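Local coordinates for SWD1-like protein (Myceliophthora thermophila, PDB 6E29) that probably serves, through its WD-repeat beta-propeller domain, as a non-catalytic subunit of the COMPASS histone H3K4 methyltransferase complex, at residues T220-N233 with N275-A287. Numbering follows the deposited sequence. Where two conformers were deposited one is given.
Sequences TLRLTESGRELLVN and NHVAFSATGEYVA
The Phe279 ring is clasped on both faces by side chains of residues 220-233. On one face Thr224 CG2 stands 3.6 Å from the ring centroid and 16° off the normal, a CH-pi contact; on the opposite face Leu231 CB makes a second, 3.8 Å from the centroid, and Leu231 CD2 also lies over the ring. Arg222 O and Glu229 O approach the ring obliquely, Arg222 O reaching Phe279 CE2 at 3.4 Å. While Thr224 CG2 is turned to the ring, its OG1 gives a 2.8 Å hydrogen bond to Glu229 OE1, arriving almost head-on to the carboxylate oxygen, which helps to hold the threonine's rotation. With an alanine at Phe279, the Thr224 methyl and the Leu231 side chain would probably lose their shared partner and a gap would open between the two blades.

Strands 220-223 and 276-279 run 5° from parallel at 7.6 Å, too far apart for backbone pairing. This is the face-to-face packing of neighbouring blades in a WD40 beta-propeller, each segment being the inner hairpin of a four-stranded antiparallel sheet. Farther along, Leu231 CG, anti to the backbone N (chi1 172°), meets Val277 CG2 at 3.8 Å; Leu231 CD1 lies 3.7 Å from Val286 CG1. Two waters bridge the segments: one accepts from Asn233 ND2, which also bonds Trp274 O, and donates to Asn275 O, while another accepts from Phe279 N and weakly from Arg222 NH1, which forms a salt bridge with Glu321.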
loop_
_atom_site.group_PDB
_atom_site.type_symbol
_atom_site.label_atom_id
_atom_site.label_comp_id
_atom_site.label_asym_id
_atom_site.label_seq_id
_atom_site.Cartn_x
_atom_site.Cartn_y
_atom_site.Cartn_z
ATOM N N THR B 220 -4.102 -4.916 -0.693
ATOM C CA THR B 220 -3.625 -3.593 -1.041
ATOM C C THR B 220 -4.753 -2.602 -0.917
ATOM O O THR B 220 -5.876 -2.867 -1.364
ATOM C CB THR B 220 -3.102 -3.536 -2.501
ATOM O OG1 THR B 220 -1.861 -4.224 -2.572
ATOM C CG2 THR B 220 -2.949 -2.084 -2.988
ATOM N N LEU B 221 -4.424 -1.445 -0.343
ATOM C CA LEU B 221 -5.258 -0.249 -0.394
ATOM C C LEU B 221 -4.442 0.924 -0.944
ATOM O O LEU B 221 -3.286 1.123 -0.535
ATOM C CB LEU B 221 -5.734 0.137 0.981
ATOM C CG LEU B 221 -6.624 -0.859 1.707
ATOM C CD1 LEU B 221 -6.858 -0.364 3.146
ATOM C CD2 LEU B 221 -7.908 -1.023 0.931
ATOM N N ARG B 222 -5.065 1.729 -1.807
ATOM C CA ARG B 222 -4.404 2.937 -2.327
ATOM C C ARG B 222 -5.441 4.017 -2.598
ATOM O O ARG B 222 -6.534 3.733 -3.091
ATOM C CB ARG B 222 -3.637 2.573 -3.638
ATOM C CG ARG B 222 -2.785 3.674 -4.190
ATOM C CD ARG B 222 -1.690 4.126 -3.204
ATOM N NE ARG B 222 -0.718 3.092 -2.800
ATOM C CZ ARG B 222 0.415 2.811 -3.461
ATOM N NH1 ARG B 222 0.711 3.424 -4.626
ATOM N NH2 ARG B 222 1.243 1.883 -2.981
ATOM N N LEU B 223 -5.121 5.243 -2.249
ATOM C CA LEU B 223 -6.008 6.361 -2.507
ATOM C C LEU B 223 -5.521 7.125 -3.726
ATOM O O LEU B 223 -4.332 7.103 -4.037
ATOM C CB LEU B 223 -6.019 7.310 -1.297
ATOM C CG LEU B 223 -6.901 6.824 -0.176
ATOM C CD1 LEU B 223 -6.650 7.679 1.063
ATOM C CD2 LEU B 223 -8.349 6.879 -0.646
ATOM N N THR B 224 -6.450 7.807 -4.405
ATOM C CA THR B 224 -6.065 8.817 -5.387
ATOM C C THR B 224 -5.462 10.035 -4.681
ATOM O O THR B 224 -5.582 10.217 -3.472
ATOM C CB THR B 224 -7.252 9.279 -6.243
ATOM O OG1 THR B 224 -8.346 9.737 -5.432
ATOM C CG2 THR B 224 -7.734 8.152 -7.158
ATOM N N GLU B 225 -4.864 10.921 -5.477
ATOM C CA GLU B 225 -4.224 12.122 -4.939
ATOM C C GLU B 225 -5.170 12.961 -4.085
ATOM O O GLU B 225 -4.831 13.349 -2.961
ATOM C CB GLU B 225 -3.678 12.912 -6.126
ATOM C CG GLU B 225 -3.254 14.306 -5.854
ATOM C CD GLU B 225 -1.857 14.350 -5.259
ATOM O OE1 GLU B 225 -1.241 15.451 -5.259
ATOM O OE2 GLU B 225 -1.389 13.267 -4.806
ATOM N N SER B 226 -6.364 13.255 -4.593
ATOM C CA SER B 226 -7.338 13.999 -3.798
ATOM C C SER B 226 -7.855 13.218 -2.599
ATOM O O SER B 226 -8.510 13.805 -1.717
ATOM C CB SER B 226 -8.516 14.380 -4.681
ATOM O OG SER B 226 -9.057 13.202 -5.242
ATOM N N GLY B 227 -7.602 11.910 -2.555
ATOM C CA GLY B 227 -8.178 11.067 -1.530
ATOM C C GLY B 227 -9.654 10.782 -1.688
ATOM O O GLY B 227 -10.287 10.379 -0.702
ATOM N N ARG B 228 -10.240 10.988 -2.888
ATOM C CA ARG B 228 -11.689 10.808 -3.037
ATOM C C ARG B 228 -12.065 9.411 -3.507
ATOM O O ARG B 228 -13.251 9.042 -3.409
ATOM C CB ARG B 228 -12.319 11.790 -4.043
ATOM C CG ARG B 228 -12.214 13.311 -3.795
ATOM C CD ARG B 228 -13.161 13.950 -2.769
ATOM N NE ARG B 228 -14.622 13.842 -3.033
ATOM C CZ ARG B 228 -15.430 14.837 -3.410
ATOM N NH1 ARG B 228 -14.972 16.071 -3.584
ATOM N NH2 ARG B 228 -16.723 14.601 -3.598
ATOM N N GLU B 229 -11.109 8.655 -4.040
ATOM C CA GLU B 229 -11.380 7.303 -4.514
ATOM C C GLU B 229 -10.343 6.331 -3.970
ATOM O O GLU B 229 -9.158 6.662 -3.852
ATOM C CB GLU B 229 -11.392 7.233 -6.038
ATOM C CG GLU B 229 -12.460 8.126 -6.703
ATOM C CD GLU B 229 -11.951 9.533 -7.051
ATOM O OE1 GLU B 229 -10.737 9.821 -6.904
ATOM O OE2 GLU B 229 -12.777 10.355 -7.502
ATOM N N LEU B 230 -10.808 5.128 -3.652
ATOM C CA LEU B 230 -10.025 4.093 -3.000
ATOM C C LEU B 230 -10.002 2.869 -3.923
ATOM O O LEU B 230 -11.048 2.418 -4.393
ATOM C CB LEU B 230 -10.649 3.712 -1.666
ATOM C CG LEU B 230 -10.108 2.510 -0.909
ATOM C CD1 LEU B 230 -8.735 2.834 -0.297
ATOM C CD2 LEU B 230 -11.164 2.129 0.154
ATOM N N LEU B 231 -8.829 2.316 -4.110
ATOM C CA LEU B 231 -8.597 1.101 -4.874
ATOM C C LEU B 231 -8.242 -0.009 -3.909
ATOM O O LEU B 231 -7.418 0.173 -3.009
ATOM C CB LEU B 231 -7.441 1.365 -5.866
ATOM C CG LEU B 231 -6.828 0.232 -6.678
ATOM C CD1 LEU B 231 -7.901 -0.280 -7.603
ATOM C CD2 LEU B 231 -5.640 0.853 -7.493
ATOM N N VAL B 232 -8.851 -1.167 -4.106
ATOM C CA VAL B 232 -8.756 -2.269 -3.160
ATOM C C VAL B 232 -8.441 -3.551 -3.933
ATOM O O VAL B 232 -9.151 -3.883 -4.865
ATOM C CB VAL B 232 -10.054 -2.490 -2.378
ATOM C CG1 VAL B 232 -9.842 -3.665 -1.379
ATOM C CG2 VAL B 232 -10.516 -1.209 -1.658
ATOM N N ASN B 233 -7.356 -4.228 -3.585
ATOM C CA ASN B 233 -7.091 -5.557 -4.129
ATOM C C ASN B 233 -7.355 -6.563 -3.021
ATOM O O ASN B 233 -6.879 -6.382 -1.889
ATOM C CB ASN B 233 -5.658 -5.725 -4.637
ATOM C CG ASN B 233 -5.468 -7.037 -5.415
ATOM O OD1 ASN B 233 -6.418 -7.557 -6.013
ATOM N ND2 ASN B 233 -4.265 -7.576 -5.389
ATOM N N ASN B 275 -1.957 -9.553 -8.558
ATOM C CA ASN B 275 -0.855 -9.554 -7.624
ATOM C C ASN B 275 -0.755 -8.190 -6.924
ATOM O O ASN B 275 -0.855 -8.102 -5.697
ATOM C CB ASN B 275 0.407 -9.902 -8.392
ATOM C CG ASN B 275 1.437 -10.462 -7.545
ATOM O OD1 ASN B 275 1.419 -10.263 -6.333
ATOM N ND2 ASN B 275 2.388 -11.134 -8.154
ATOM N N HIS B 276 -0.588 -7.118 -7.702
ATOM C CA HIS B 276 -0.550 -5.764 -7.181
ATOM C C HIS B 276 -1.355 -4.868 -8.110
ATOM O O HIS B 276 -1.568 -5.192 -9.278
ATOM C CB HIS B 276 0.916 -5.290 -7.026
ATOM C CG HIS B 276 1.576 -5.859 -5.812
ATOM N ND1 HIS B 276 2.408 -6.957 -5.839
ATOM C CD2 HIS B 276 1.420 -5.540 -4.505
ATOM C CE1 HIS B 276 2.778 -7.260 -4.604
ATOM N NE2 HIS B 276 2.181 -6.425 -3.774
ATOM N N VAL B 277 -1.801 -3.725 -7.581
ATOM C CA VAL B 277 -2.613 -2.797 -8.351
ATOM C C VAL B 277 -2.109 -1.391 -8.080
ATOM O O VAL B 277 -1.461 -1.140 -7.061
ATOM C CB VAL B 277 -4.097 -2.862 -7.982
ATOM C CG1 VAL B 277 -4.620 -4.318 -8.368
ATOM C CG2 VAL B 277 -4.289 -2.578 -6.435
ATOM N N ALA B 278 -2.464 -0.473 -8.992
ATOM C CA ALA B 278 -2.039 0.928 -8.899
ATOM C C ALA B 278 -2.958 1.857 -9.693
ATOM O O ALA B 278 -3.433 1.511 -10.772
ATOM C CB ALA B 278 -0.593 1.094 -9.381
ATOM N N PHE B 279 -3.145 3.071 -9.168
ATOM C CA PHE B 279 -3.821 4.162 -9.841
ATOM C C PHE B 279 -2.817 4.944 -10.659
ATOM O O PHE B 279 -1.744 5.280 -10.145
ATOM C CB PHE B 279 -4.367 5.173 -8.834
ATOM C CG PHE B 279 -5.764 4.852 -8.250
ATOM C CD1 PHE B 279 -6.822 4.537 -9.055
ATOM C CD2 PHE B 279 -5.974 5.015 -6.877
ATOM C CE1 PHE B 279 -8.118 4.302 -8.524
ATOM C CE2 PHE B 279 -7.261 4.767 -6.296
ATOM C CZ PHE B 279 -8.341 4.429 -7.139
ATOM N N SER B 280 -3.256 5.433 -11.821
ATOM C CA SER B 280 -2.426 6.356 -12.590
ATOM C C SER B 280 -2.460 7.744 -11.936
ATOM O O SER B 280 -3.220 7.998 -10.993
ATOM C CB SER B 280 -2.881 6.416 -14.052
ATOM O OG SER B 280 -4.162 7.058 -14.180
ATOM N N ALA B 281 -1.665 8.661 -12.483
ATOM C CA ALA B 281 -1.425 9.978 -11.871
ATOM C C ALA B 281 -2.719 10.708 -11.535
ATOM O O ALA B 281 -2.834 11.323 -10.457
ATOM C CB ALA B 281 -0.601 10.845 -12.845
ATOM N N THR B 282 -3.648 10.767 -12.491
ATOM C CA THR B 282 -4.916 11.471 -12.299
ATOM C C THR B 282 -6.008 10.554 -11.785
ATOM O O THR B 282 -7.136 11.012 -11.600
ATOM C CB THR B 282 -5.431 12.106 -13.568
ATOM O OG1 THR B 282 -5.818 11.056 -14.478
ATOM C CG2 THR B 282 -4.339 12.961 -14.247
ATOM N N GLY B 283 -5.713 9.287 -11.626
ATOM C CA GLY B 283 -6.754 8.358 -11.255
ATOM C C GLY B 283 -7.556 7.834 -12.418
ATOM O O GLY B 283 -8.476 7.027 -12.218
ATOM N N GLU B 284 -7.229 8.245 -13.627
ATOM C CA GLU B 284 -7.983 7.773 -14.784
ATOM C C GLU B 284 -7.909 6.260 -14.948
ATOM O O GLU B 284 -8.889 5.630 -15.363
ATOM C CB GLU B 284 -7.451 8.410 -16.045
ATOM C CG GLU B 284 -8.332 8.018 -17.253
ATOM C CD GLU B 284 -7.942 8.671 -18.553
ATOM O OE1 GLU B 284 -6.839 9.283 -18.698
ATOM O OE2 GLU B 284 -8.779 8.569 -19.473
ATOM N N TYR B 285 -6.731 5.674 -14.750
ATOM C CA TYR B 285 -6.531 4.258 -15.053
ATOM C C TYR B 285 -6.240 3.485 -13.779
ATOM O O TYR B 285 -5.630 3.996 -12.839
ATOM C CB TYR B 285 -5.350 4.024 -16.001
ATOM C CG TYR B 285 -5.500 4.727 -17.307
ATOM C CD1 TYR B 285 -6.494 4.364 -18.198
ATOM C CD2 TYR B 285 -4.665 5.767 -17.638
ATOM C CE1 TYR B 285 -6.641 5.043 -19.457
ATOM C CE2 TYR B 285 -4.793 6.438 -18.844
ATOM C CZ TYR B 285 -5.783 6.078 -19.751
ATOM O OH TYR B 285 -5.914 6.759 -20.948
ATOM N N VAL B 286 -6.649 2.214 -13.783
ATOM C CA VAL B 286 -6.218 1.225 -12.791
ATOM C C VAL B 286 -5.393 0.173 -13.539
ATOM O O VAL B 286 -5.863 -0.381 -14.529
ATOM C CB VAL B 286 -7.434 0.557 -12.097
ATOM C CG1 VAL B 286 -6.968 -0.599 -11.213
ATOM C CG2 VAL B 286 -8.217 1.620 -11.237
ATOM N N ALA B 287 -4.196 -0.130 -13.035
ATOM C CA ALA B 287 -3.370 -1.199 -13.595
ATOM C C ALA B 287 -3.226 -2.309 -12.563
ATOM O O ALA B 287 -3.312 -2.061 -11.345
ATOM C CB ALA B 287 -1.982 -0.702 -13.995
HETATM O O HOH W 1 -2.149 -6.434 -3.683
HETATM O O HOH W 2 -1.379 3.695 -6.940
#